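Local coordinates for protein NADP-dependent glyceraldehyde-3-phosphate dehydrogenase (Bacillus halodurans, PDB 3PRL) that binds NADP+ and probably oxidises glyceraldehyde 3-phosphate without phosphorylating it, as a member of the aldehyde dehydrogenase family, at residues A12-N17 / S42-S47; V184-T189 / Q213-R218; P370-D375 / P390-I395. One frame throughout, in Å; residues are numbered along the deposited sequence.

Contact 1. Residues A12-N17 / S42-S47; sequences ANILRN and SIPALS
S42 meets A12 through the backbone: A12 N donates to S42 O at 3.0 Å, with an N-H...O angle of 155°, and this is the one hydrogen bond between the two segments. The methyl of A12 lies beside the same carbonyl, CB 3.7 Å from S42 O. The hydroxyl of S42 looks to another partner, OD1 of N11. I43 lies level with A12, their CA atoms 5.4 Å apart, but turns its side chain from 12-17 towards S192 and I196 on helix 192-204. Strands 10-16 and 39-44 are parallel neighbours at the middle of a small mixed sheet, flanked by strand 19-21 beside the first and strand 28-32 beside the second.

P44 has no N-H to continue the pairing: the next parallel bond would run from its backbone N to A12 O, yet the ring occupies that place, with P44 CD 3.4 Å from A12 O; the carbonyl is bonded instead by NH2 of R28. The outer part of the ring carries I14, whose CG2 sits 3.7 Å from both P44 CD and P44 CG. Replacing the proline by an alanine removes CG and CD, which would probably open a gap beside I14 CG2, leaving that methyl without the ring it packs on. P44 O is bonded by OG1 of T216.

L46 takes the other branch of I14. With CG1 set between the backbone N and the carbonyl carbon (chi1 62°), I14 sends CG2 to the proline and extends CD1 to L46, the two tips meeting at 4.1 Å between I14 CD1 and L46 CD1. Directly after L46, S47 occupies the N-cap position of helix 48-65.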
ATOM      1  N   ALA D  12       3.205 -14.100 -43.753  1.00 42.78           N
ATOM      2  CA  ALA D  12       3.511 -13.039 -42.808  1.00 41.79           C
ATOM      3  C   ALA D  12       5.000 -12.750 -42.695  1.00 41.34           C
ATOM      4  O   ALA D  12       5.838 -13.652 -42.812  1.00 41.66           O
ATOM      5  CB  ALA D  12       2.953 -13.392 -41.444  1.00 40.50           C
ATOM      6  N   ASN D  13       5.312 -11.479 -42.466  1.00 40.54           N
ATOM      7  CA  ASN D  13       6.663 -11.063 -42.148  1.00 39.99           C
ATOM      8  C   ASN D  13       6.837 -10.819 -40.635  1.00 38.95           C
ATOM      9  O   ASN D  13       5.846 -10.725 -39.883  1.00 38.10           O
ATOM     10  CB  ASN D  13       7.052  -9.837 -42.979  1.00 40.27           C
ATOM     11  CG  ASN D  13       7.659 -10.209 -44.354  1.00 42.20           C
ATOM     12  OD1 ASN D  13       7.563 -11.353 -44.824  1.00 41.28           O
ATOM     13  ND2 ASN D  13       8.285  -9.223 -44.996  1.00 41.91           N
ATOM     14  N   ILE D  14       8.093 -10.758 -40.196  1.00 38.56           N
ATOM     15  CA  ILE D  14       8.429 -10.485 -38.799  1.00 37.48           C
ATOM     16  C   ILE D  14       8.912  -9.059 -38.635  1.00 36.90           C
ATOM     17  O   ILE D  14       9.417  -8.461 -39.584  1.00 37.48           O
ATOM     18  CB  ILE D  14       9.497 -11.481 -38.217  1.00 37.69           C
ATOM     19  CG1 ILE D  14      10.848 -11.395 -38.953  1.00 39.81           C
ATOM     20  CG2 ILE D  14       8.959 -12.912 -38.210  1.00 38.87           C
ATOM     21  CD1 ILE D  14      11.904 -10.555 -38.230  1.00 38.28           C
ATOM     22  N   LEU D  15       8.746  -8.531 -37.422  1.00 35.38           N
ATOM     23  CA  LEU D  15       9.194  -7.198 -37.075  1.00 34.87           C
ATOM     24  C   LEU D  15      10.557  -7.228 -36.410  1.00 34.53           C
ATOM     25  O   LEU D  15      10.747  -7.880 -35.378  1.00 33.83           O
ATOM     26  CB  LEU D  15       8.196  -6.535 -36.117  1.00 33.86           C
ATOM     27  CG  LEU D  15       8.470  -5.097 -35.660  1.00 33.58           C
ATOM     28  CD1 LEU D  15       8.367  -4.093 -36.810  1.00 34.75           C
ATOM     29  CD2 LEU D  15       7.492  -4.734 -34.561  1.00 33.21           C
ATOM     30  N   ARG D  16      11.489  -6.512 -37.021  1.00 35.04           N
ATOM     31  CA  ARG D  16      12.763  -6.175 -36.417  1.00 35.21           C
ATOM     32  C   ARG D  16      13.045  -4.686 -36.656  1.00 36.20           C
ATOM     33  O   ARG D  16      12.925  -4.206 -37.785  1.00 37.22           O
ATOM     34  CB  ARG D  16      13.888  -7.020 -37.008  1.00 35.24           C
ATOM     35  CG  ARG D  16      15.232  -6.785 -36.321  1.00 34.66           C
ATOM     36  CD  ARG D  16      16.379  -7.578 -36.936  1.00 35.79           C
ATOM     37  NE  ARG D  16      16.554  -7.255 -38.352  1.00 36.18           N
ATOM     38  CZ  ARG D  16      16.288  -8.086 -39.350  1.00 37.03           C
ATOM     39  NH1 ARG D  16      16.473  -7.687 -40.604  1.00 37.47           N
ATOM     40  NH2 ARG D  16      15.845  -9.314 -39.099  1.00 36.02           N
ATOM     41  N   ASN D  17      13.391  -3.964 -35.589  1.00 36.43           N
ATOM     42  CA  ASN D  17      13.819  -2.556 -35.663  1.00 37.39           C
ATOM     43  C   ASN D  17      12.884  -1.604 -36.433  1.00 38.43           C
ATOM     44  O   ASN D  17      13.337  -0.684 -37.116  1.00 38.82           O
ATOM     45  CB  ASN D  17      15.258  -2.471 -36.203  1.00 38.17           C
ATOM     46  CG  ASN D  17      16.258  -3.220 -35.329  1.00 38.81           C
ATOM     47  OD1 ASN D  17      16.041  -3.407 -34.131  1.00 37.01           O
ATOM     48  ND2 ASN D  17      17.369  -3.637 -35.924  1.00 38.43           N
ATOM     49  N   SER D  42       2.229 -18.563 -44.018  1.00 39.00           N
ATOM     50  CA  SER D  42       3.522 -19.012 -43.533  1.00 39.18           C
ATOM     51  C   SER D  42       4.166 -17.967 -42.619  1.00 38.70           C
ATOM     52  O   SER D  42       3.769 -16.794 -42.609  1.00 38.38           O
ATOM     53  CB  SER D  42       4.440 -19.326 -44.714  1.00 39.88           C
ATOM     54  OG  SER D  42       4.523 -18.212 -45.576  1.00 42.96           O
ATOM     55  N   ILE D  43       5.153 -18.410 -41.845  1.00 38.67           N
ATOM     56  CA  ILE D  43       5.995 -17.509 -41.054  1.00 38.39           C
ATOM     57  C   ILE D  43       7.460 -17.738 -41.420  1.00 38.94           C
ATOM     58  O   ILE D  43       7.814 -18.827 -41.884  1.00 39.18           O
ATOM     59  CB  ILE D  43       5.784 -17.679 -39.526  1.00 37.39           C
ATOM     60  CG1 ILE D  43       6.175 -19.092 -39.074  1.00 36.97           C
ATOM     61  CG2 ILE D  43       4.349 -17.324 -39.148  1.00 36.75           C
ATOM     62  CD1 ILE D  43       6.282 -19.247 -37.590  1.00 36.47           C
ATOM     63  N   PRO D  44       8.316 -16.715 -41.231  1.00 38.99           N
ATOM     64  CA  PRO D  44       9.734 -16.918 -41.525  1.00 39.49           C
ATOM     65  C   PRO D  44      10.403 -17.771 -40.446  1.00 39.60           C
ATOM     66  O   PRO D  44      10.168 -17.557 -39.250  1.00 38.81           O
ATOM     67  CB  PRO D  44      10.306 -15.494 -41.506  1.00 39.63           C
ATOM     68  CG  PRO D  44       9.109 -14.565 -41.474  1.00 36.68           C
ATOM     69  CD  PRO D  44       8.043 -15.336 -40.793  1.00 38.76           C
ATOM     70  N   ALA D  45      11.211 -18.741 -40.867  1.00 40.36           N
ATOM     71  CA  ALA D  45      12.052 -19.502 -39.945  1.00 40.22           C
ATOM     72  C   ALA D  45      13.394 -18.795 -39.811  1.00 40.51           C
ATOM     73  O   ALA D  45      14.184 -18.773 -40.751  1.00 41.00           O
ATOM     74  CB  ALA D  45      12.236 -20.930 -40.438  1.00 40.99           C
ATOM     75  N   LEU D  46      13.638 -18.209 -38.640  1.00 40.12           N
ATOM     76  CA  LEU D  46      14.793 -17.327 -38.436  1.00 40.66           C
ATOM     77  C   LEU D  46      16.042 -18.076 -38.010  1.00 41.59           C
ATOM     78  O   LEU D  46      15.965 -19.198 -37.492  1.00 41.03           O
ATOM     79  CB  LEU D  46      14.486 -16.215 -37.418  1.00 39.37           C
ATOM     80  CG  LEU D  46      13.650 -14.996 -37.845  1.00 41.98           C
ATOM     81  CD1 LEU D  46      13.575 -13.963 -36.709  1.00 38.74           C
ATOM     82  CD2 LEU D  46      14.191 -14.338 -39.123  1.00 40.23           C
ATOM     83  N   SER D  47      17.185 -17.429 -38.244  1.00 43.14           N
ATOM     84  CA  SER D  47      18.518 -17.971 -37.953  1.00 44.47           C
ATOM     85  C   SER D  47      19.072 -17.444 -36.620  1.00 44.41           C
ATOM     86  O   SER D  47      18.460 -16.584 -35.985  1.00 43.38           O
ATOM     87  CB  SER D  47      19.488 -17.627 -39.097  1.00 45.57           C
ATOM     88  OG  SER D  47      19.632 -16.217 -39.259  1.00 45.54           O
TER

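Contact 2. Residues V184-T189 / Q213-R218; sequences VFKPAT and QVVTGR
V184 and V215 form the apolar core, with V184 CG1 3.6 Å from V215 CG2. The placement follows from V184 CG1 lying trans to its backbone N (chi1 175°), which swings that methyl across to the neighbouring strand. V215 CG2 is also touched by K186 CB at 3.6 Å, so this one methyl is packed by two residues of 184-189. F185 and V214 emerge on the other face of the sheet. There P187 folds back over the F185 ring, its CD 3.9 Å above the ring plane and over the centre, while V214 CG1 approaches P187 CD at 4.2 Å, the two side chains crossing at about a right angle.

Between these two layers of side chains runs a short parallel ladder. F185 N donates to Q213 O and V215 N to F185 O, both at 2.7 Å and both with N-H...O angles of 166°. The pairing joins the two strands of a beta-alpha-beta unit, strand 182-186, helix 192-204 and strand 212-214, in the nucleotide-binding part of the fold.

Past V215 the chains separate and polar groups take over. K186 NZ makes a weak hydrogen bond to its neighbour P187 O, and it passes 3.7 Å from T216 CA. The hydroxyl of T189 stops 3.6 Å from G217 O, and G217 N is buried with no partner in the model. K186 and T189 both bind NADP+ in this protein, so the ladder and the apolar packing give way to polar groups where the cofactor contacts lie; no cofactor is bound to this chain.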
ATOM      1  N   VAL D 184      11.441  -9.077 -26.802  1.00 22.79           N
ATOM      2  CA  VAL D 184      11.606 -10.074 -27.848  1.00 22.67           C
ATOM      3  C   VAL D 184      10.434 -11.044 -27.711  1.00 21.88           C
ATOM      4  O   VAL D 184      10.290 -11.707 -26.680  1.00 21.22           O
ATOM      5  CB  VAL D 184      12.974 -10.767 -27.758  1.00 22.49           C
ATOM      6  CG1 VAL D 184      13.079 -11.879 -28.783  1.00 22.01           C
ATOM      7  CG2 VAL D 184      14.051  -9.752 -28.007  1.00 22.04           C
ATOM      8  N   PHE D 185       9.567 -11.051 -28.725  1.00 21.57           N
ATOM      9  CA  PHE D 185       8.339 -11.848 -28.746  1.00 21.43           C
ATOM     10  C   PHE D 185       8.481 -13.105 -29.613  1.00 23.16           C
ATOM     11  O   PHE D 185       8.706 -13.013 -30.828  1.00 23.73           O
ATOM     12  CB  PHE D 185       7.164 -11.006 -29.261  1.00 20.43           C
ATOM     13  CG  PHE D 185       5.838 -11.771 -29.370  1.00 19.07           C
ATOM     14  CD1 PHE D 185       5.459 -12.706 -28.395  1.00 19.74           C
ATOM     15  CD2 PHE D 185       4.964 -11.535 -30.439  1.00 20.58           C
ATOM     16  CE1 PHE D 185       4.266 -13.414 -28.482  1.00 18.51           C
ATOM     17  CE2 PHE D 185       3.746 -12.228 -30.527  1.00 19.37           C
ATOM     18  CZ  PHE D 185       3.395 -13.171 -29.548  1.00 20.00           C
ATOM     19  N   LYS D 186       8.340 -14.268 -28.983  1.00 23.98           N
ATOM     20  CA  LYS D 186       8.305 -15.560 -29.711  1.00 25.23           C
ATOM     21  C   LYS D 186       6.966 -16.274 -29.541  1.00 23.75           C
ATOM     22  O   LYS D 186       6.758 -16.929 -28.522  1.00 22.36           O
ATOM     23  CB  LYS D 186       9.465 -16.480 -29.275  1.00 26.58           C
ATOM     24  CG  LYS D 186       9.521 -17.882 -29.983  1.00 30.02           C
ATOM     25  CD  LYS D 186       9.170 -17.805 -31.480  1.00 27.90           C
ATOM     26  CE  LYS D 186       8.579 -19.102 -32.028  1.00 30.88           C
ATOM     27  NZ  LYS D 186       7.622 -18.835 -33.160  1.00 28.66           N
ATOM     28  N   PRO D 187       6.055 -16.165 -30.545  1.00 23.67           N
ATOM     29  CA  PRO D 187       4.773 -16.887 -30.438  1.00 23.73           C
ATOM     30  C   PRO D 187       4.948 -18.387 -30.591  1.00 24.68           C
ATOM     31  O   PRO D 187       5.927 -18.816 -31.165  1.00 25.85           O
ATOM     32  CB  PRO D 187       3.963 -16.361 -31.637  1.00 23.51           C
ATOM     33  CG  PRO D 187       4.960 -15.810 -32.579  1.00 25.75           C
ATOM     34  CD  PRO D 187       6.112 -15.322 -31.755  1.00 23.76           C
ATOM     35  N   ALA D 188       4.011 -19.187 -30.087  1.00 24.70           N
ATOM     36  CA  ALA D 188       3.948 -20.575 -30.517  1.00 25.47           C
ATOM     37  C   ALA D 188       3.794 -20.547 -32.041  1.00 26.66           C
ATOM     38  O   ALA D 188       3.095 -19.673 -32.592  1.00 26.80           O
ATOM     39  CB  ALA D 188       2.773 -21.273 -29.880  1.00 25.60           C
ATOM     40  N   THR D 189       4.445 -21.475 -32.729  1.00 27.18           N
ATOM     41  CA  THR D 189       4.397 -21.483 -34.196  1.00 28.08           C
ATOM     42  C   THR D 189       2.956 -21.651 -34.688  1.00 27.96           C
ATOM     43  O   THR D 189       2.512 -20.958 -35.619  1.00 27.69           O
ATOM     44  CB  THR D 189       5.364 -22.530 -34.813  1.00 28.79           C
ATOM     45  OG1 THR D 189       6.707 -22.054 -34.681  1.00 30.91           O
ATOM     46  CG2 THR D 189       5.069 -22.754 -36.320  1.00 31.53           C
ATOM     47  N   GLN D 213      10.156  -6.664 -30.896  1.00 28.95           N
ATOM     48  CA  GLN D 213      10.711  -7.485 -31.973  1.00 28.88           C
ATOM     49  C   GLN D 213       9.985  -8.829 -31.968  1.00 27.75           C
ATOM     50  O   GLN D 213       9.706  -9.382 -30.895  1.00 25.53           O
ATOM     51  CB  GLN D 213      12.212  -7.696 -31.765  1.00 29.11           C
ATOM     52  CG  GLN D 213      12.973  -6.427 -31.351  1.00 31.29           C
ATOM     53  CD  GLN D 213      13.318  -5.522 -32.519  1.00 30.23           C
ATOM     54  OE1 GLN D 213      12.453  -5.157 -33.334  1.00 32.49           O
ATOM     55  NE2 GLN D 213      14.596  -5.155 -32.616  1.00 32.63           N
ATOM     56  N   VAL D 214       9.650  -9.336 -33.157  1.00 27.95           N
ATOM     57  CA  VAL D 214       9.028 -10.664 -33.271  1.00 28.00           C
ATOM     58  C   VAL D 214      10.052 -11.662 -33.783  1.00 27.86           C
ATOM     59  O   VAL D 214      10.662 -11.456 -34.827  1.00 27.39           O
ATOM     60  CB  VAL D 214       7.789 -10.683 -34.206  1.00 28.70           C
ATOM     61  CG1 VAL D 214       7.093 -12.058 -34.160  1.00 28.27           C
ATOM     62  CG2 VAL D 214       6.817  -9.564 -33.848  1.00 28.37           C
ATOM     63  N   VAL D 215      10.274 -12.724 -33.020  1.00 28.84           N
ATOM     64  CA  VAL D 215      11.172 -13.773 -33.462  1.00 30.41           C
ATOM     65  C   VAL D 215      10.347 -15.005 -33.746  1.00 32.13           C
ATOM     66  O   VAL D 215       9.615 -15.469 -32.895  1.00 31.90           O
ATOM     67  CB  VAL D 215      12.325 -14.058 -32.457  1.00 30.21           C
ATOM     68  CG1 VAL D 215      13.330 -12.894 -32.467  1.00 30.92           C
ATOM     69  CG2 VAL D 215      11.796 -14.317 -31.031  1.00 29.86           C
ATOM     70  N   THR D 216      10.439 -15.505 -34.976  1.00 34.47           N
ATOM     71  CA  THR D 216       9.795 -16.748 -35.332  1.00 35.94           C
ATOM     72  C   THR D 216      10.831 -17.713 -35.890  1.00 38.42           C
ATOM     73  O   THR D 216      11.843 -17.309 -36.458  1.00 38.92           O
ATOM     74  CB  THR D 216       8.635 -16.552 -36.345  1.00 36.10           C
ATOM     75  OG1 THR D 216       9.116 -15.853 -37.497  1.00 32.18           O
ATOM     76  CG2 THR D 216       7.481 -15.771 -35.708  1.00 31.04           C
ATOM     77  N   GLY D 217      10.567 -18.994 -35.722  1.00 40.26           N
ATOM     78  CA  GLY D 217      11.520 -20.002 -36.109  1.00 43.09           C
ATOM     79  C   GLY D 217      11.061 -21.319 -35.559  1.00 45.01           C
ATOM     80  O   GLY D 217      10.217 -21.367 -34.660  1.00 44.58           O
ATOM     81  N   ARG D 218      11.630 -22.385 -36.105  1.00 47.60           N
ATOM     82  CA  ARG D 218      11.228 -23.745 -35.781  1.00 49.26           C
ATOM     83  C   ARG D 218      10.951 -23.954 -34.279  1.00 49.22           C
ATOM     84  O   ARG D 218       9.792 -24.095 -33.870  1.00 48.95           O
ATOM     85  CB  ARG D 218      12.260 -24.729 -36.344  1.00 50.46           C
ATOM     86  CG  ARG D 218      12.613 -24.438 -37.815  1.00 53.26           C
ATOM     87  CD  ARG D 218      12.619 -25.704 -38.664  1.00 51.95           C
ATOM     88  NE  ARG D 218      11.357 -26.441 -38.551  1.00 53.66           N
ATOM     89  CZ  ARG D 218      10.499 -26.649 -39.547  1.00 52.12           C
ATOM     90  NH1 ARG D 218       9.382 -27.332 -39.321  1.00 53.80           N
ATOM     91  NH2 ARG D 218      10.756 -26.194 -40.771  1.00 54.58           N
TER

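Contact 3. Residues P370-D375 / P390-I395; sequences PTLLDD and PVLPII
T371 to D374 and V391 to I395 run side by side, their segment axes 4.9 Å apart at closest approach and their directions only 16° apart. Four backbone bonds stitch this parallel pair, which belongs to the mixed sheet of the catalytic domain as in other aldehyde dehydrogenases; T371 and L373 each donate and accept, and the straightest bond, L373 N to L392 O at 3.2 Å, has an angle of 179°. P393 costs this ladder nothing: it falls opposite L373, at a position where I394 N and L392 O supply the links.

On the face of T371, L373 and V391, V391 CG2 lodges between two partners, 3.9 Å from T371 CB and 4.0 Å from L373 CD1. I347 of helix 337-352 covers T371 and V391. The T371 hydroxyl is bonded by G360 O and S369 O.

The opposite face is joined by L372. Its CG is trans to the backbone N (chi1 -162°), and CD1 reaches across the pair, 3.5 Å from L392 O and 4.0 Å from I394 CD1; helix 274-286 packs on L392. At the far end D374 OD1 rests 3.7 Å from I394 CB and accepts D375 N at 2.6 Å, the donor arriving from above the carboxylate plane.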
ATOM      1  N   PRO D 370     -16.800 -35.144 -26.770  1.00 40.56           N
ATOM      2  CA  PRO D 370     -16.472 -34.981 -25.363  1.00 39.96           C
ATOM      3  C   PRO D 370     -16.612 -36.351 -24.701  1.00 40.42           C
ATOM      4  O   PRO D 370     -17.584 -37.074 -24.948  1.00 40.73           O
ATOM      5  CB  PRO D 370     -17.523 -33.993 -24.857  1.00 39.81           C
ATOM      6  CG  PRO D 370     -18.648 -34.061 -25.854  1.00 39.69           C
ATOM      7  CD  PRO D 370     -18.019 -34.404 -27.157  1.00 40.61           C
ATOM      8  N   THR D 371     -15.619 -36.715 -23.903  1.00 40.21           N
ATOM      9  CA  THR D 371     -15.557 -38.048 -23.352  1.00 40.89           C
ATOM     10  C   THR D 371     -15.713 -37.997 -21.838  1.00 40.67           C
ATOM     11  O   THR D 371     -14.949 -37.312 -21.145  1.00 40.25           O
ATOM     12  CB  THR D 371     -14.258 -38.783 -23.792  1.00 41.12           C
ATOM     13  OG1 THR D 371     -14.134 -38.725 -25.220  1.00 40.11           O
ATOM     14  CG2 THR D 371     -14.306 -40.234 -23.376  1.00 40.74           C
ATOM     15  N   LEU D 372     -16.727 -38.709 -21.342  1.00 41.02           N
ATOM     16  CA  LEU D 372     -16.975 -38.825 -19.909  1.00 40.69           C
ATOM     17  C   LEU D 372     -16.694 -40.235 -19.410  1.00 41.31           C
ATOM     18  O   LEU D 372     -17.257 -41.218 -19.919  1.00 41.76           O
ATOM     19  CB  LEU D 372     -18.404 -38.405 -19.554  1.00 40.82           C
ATOM     20  CG  LEU D 372     -18.671 -38.061 -18.082  1.00 39.01           C
ATOM     21  CD1 LEU D 372     -17.858 -36.845 -17.635  1.00 39.71           C
ATOM     22  CD2 LEU D 372     -20.145 -37.816 -17.860  1.00 41.12           C
ATOM     23  N   LEU D 373     -15.820 -40.319 -18.408  1.00 41.14           N
ATOM     24  CA  LEU D 373     -15.470 -41.586 -17.778  1.00 41.86           C
ATOM     25  C   LEU D 373     -15.845 -41.562 -16.310  1.00 42.13           C
ATOM     26  O   LEU D 373     -15.684 -40.542 -15.638  1.00 42.23           O
ATOM     27  CB  LEU D 373     -13.974 -41.862 -17.923  1.00 41.81           C
ATOM     28  CG  LEU D 373     -13.344 -41.754 -19.315  1.00 41.97           C
ATOM     29  CD1 LEU D 373     -11.844 -41.557 -19.193  1.00 41.03           C
ATOM     30  CD2 LEU D 373     -13.674 -42.984 -20.181  1.00 42.47           C
ATOM     31  N   ASP D 374     -16.337 -42.689 -15.813  1.00 43.08           N
ATOM     32  CA  ASP D 374     -16.725 -42.814 -14.409  1.00 43.59           C
ATOM     33  C   ASP D 374     -15.879 -43.885 -13.737  1.00 43.72           C
ATOM     34  O   ASP D 374     -15.153 -44.617 -14.411  1.00 43.79           O
ATOM     35  CB  ASP D 374     -18.230 -43.111 -14.274  1.00 44.84           C
ATOM     36  CG  ASP D 374     -18.801 -42.734 -12.899  1.00 45.76           C
ATOM     37  OD1 ASP D 374     -18.030 -42.343 -11.989  1.00 44.49           O
ATOM     38  OD2 ASP D 374     -20.036 -42.836 -12.728  1.00 45.56           O
ATOM     39  N   ASP D 375     -15.961 -43.943 -12.407  1.00 44.00           N
ATOM     40  CA  ASP D 375     -15.278 -44.942 -11.579  1.00 44.44           C
ATOM     41  C   ASP D 375     -13.769 -44.965 -11.806  1.00 44.07           C
ATOM     42  O   ASP D 375     -13.116 -46.015 -11.701  1.00 44.62           O
ATOM     43  CB  ASP D 375     -15.909 -46.322 -11.790  1.00 45.67           C
ATOM     44  CG  ASP D 375     -17.335 -46.389 -11.274  1.00 47.00           C
ATOM     45  OD1 ASP D 375     -17.511 -46.632 -10.057  1.00 46.76           O
ATOM     46  OD2 ASP D 375     -18.279 -46.212 -12.080  1.00 46.44           O
ATOM     47  N   PRO D 390     -10.758 -33.151 -24.706  1.00 31.79           N
ATOM     48  CA  PRO D 390     -12.131 -33.144 -24.199  1.00 32.06           C
ATOM     49  C   PRO D 390     -12.474 -34.456 -23.505  1.00 32.46           C
ATOM     50  O   PRO D 390     -13.275 -35.249 -24.017  1.00 33.47           O
ATOM     51  CB  PRO D 390     -12.963 -32.966 -25.464  1.00 32.50           C
ATOM     52  CG  PRO D 390     -12.175 -33.629 -26.525  1.00 32.75           C
ATOM     53  CD  PRO D 390     -10.715 -33.518 -26.134  1.00 32.25           C
ATOM     54  N   VAL D 391     -11.858 -34.661 -22.346  1.00 31.65           N
ATOM     55  CA  VAL D 391     -12.029 -35.865 -21.555  1.00 32.02           C
ATOM     56  C   VAL D 391     -12.092 -35.446 -20.094  1.00 32.02           C
ATOM     57  O   VAL D 391     -11.368 -34.539 -19.671  1.00 32.26           O
ATOM     58  CB  VAL D 391     -10.897 -36.903 -21.819  1.00 32.22           C
ATOM     59  CG1 VAL D 391      -9.559 -36.482 -21.169  1.00 30.10           C
ATOM     60  CG2 VAL D 391     -11.309 -38.283 -21.338  1.00 31.41           C
ATOM     61  N   LEU D 392     -12.976 -36.075 -19.330  1.00 32.12           N
ATOM     62  CA  LEU D 392     -13.175 -35.683 -17.939  1.00 31.98           C
ATOM     63  C   LEU D 392     -13.438 -36.917 -17.092  1.00 32.41           C
ATOM     64  O   LEU D 392     -14.439 -37.609 -17.304  1.00 33.49           O
ATOM     65  CB  LEU D 392     -14.342 -34.688 -17.817  1.00 31.58           C
ATOM     66  CG  LEU D 392     -14.726 -34.175 -16.422  1.00 33.23           C
ATOM     67  CD1 LEU D 392     -13.565 -33.440 -15.770  1.00 30.64           C
ATOM     68  CD2 LEU D 392     -15.972 -33.286 -16.495  1.00 31.35           C
ATOM     69  N   PRO D 393     -12.529 -37.216 -16.158  1.00 31.84           N
ATOM     70  CA  PRO D 393     -12.752 -38.354 -15.269  1.00 32.56           C
ATOM     71  C   PRO D 393     -13.550 -37.975 -14.032  1.00 33.11           C
ATOM     72  O   PRO D 393     -13.452 -36.856 -13.545  1.00 32.19           O
ATOM     73  CB  PRO D 393     -11.336 -38.776 -14.877  1.00 32.04           C
ATOM     74  CG  PRO D 393     -10.523 -37.518 -14.987  1.00 31.94           C
ATOM     75  CD  PRO D 393     -11.152 -36.694 -16.067  1.00 30.88           C
ATOM     76  N   ILE D 394     -14.350 -38.916 -13.544  1.00 34.61           N
ATOM     77  CA  ILE D 394     -15.003 -38.759 -12.256  1.00 35.18           C
ATOM     78  C   ILE D 394     -14.377 -39.767 -11.285  1.00 36.28           C
ATOM     79  O   ILE D 394     -14.198 -40.948 -11.620  1.00 37.09           O
ATOM     80  CB  ILE D 394     -16.557 -38.919 -12.346  1.00 35.49           C
ATOM     81  CG1 ILE D 394     -17.138 -38.247 -13.612  1.00 33.21           C
ATOM     82  CG2 ILE D 394     -17.235 -38.426 -11.067  1.00 33.46           C
ATOM     83  CD1 ILE D 394     -16.929 -36.741 -13.730  1.00 34.32           C
ATOM     84  N   ILE D 395     -14.007 -39.285 -10.103  1.00 36.41           N
ATOM     85  CA  ILE D 395     -13.387 -40.135  -9.107  1.00 37.95           C
ATOM     86  C   ILE D 395     -14.293 -40.177  -7.885  1.00 39.55           C
ATOM     87  O   ILE D 395     -14.528 -39.165  -7.230  1.00 39.02           O
ATOM     88  CB  ILE D 395     -11.929 -39.700  -8.780  1.00 37.36           C
ATOM     89  CG1 ILE D 395     -11.036 -39.858 -10.020  1.00 37.58           C
ATOM     90  CG2 ILE D 395     -11.366 -40.512  -7.619  1.00 38.33           C
ATOM     91  CD1 ILE D 395      -9.691 -39.152  -9.937  1.00 36.33           C
TER

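How the contacts relate
The three contacts follow one another along the chain, each closing before the next opens. Contacts 1 and 2 are neighbours, their centres 8 Å apart, and they touch directly: N17 N probably bonds Q213 OE1. A backbone bond between L15 and V214 also ties strand 10-16 to strand 212-214, so the small N-terminal sheet lies against the edge of the NADP+-binding sheet, with helix 192-204 packing on both contacts. Contact 3 belongs to a separate sheet, its centre about 42 Å from that of contact 1 and 36 Å from that of contact 2, consistent with the separate cofactor-binding and catalytic domains of aldehyde dehydrogenases.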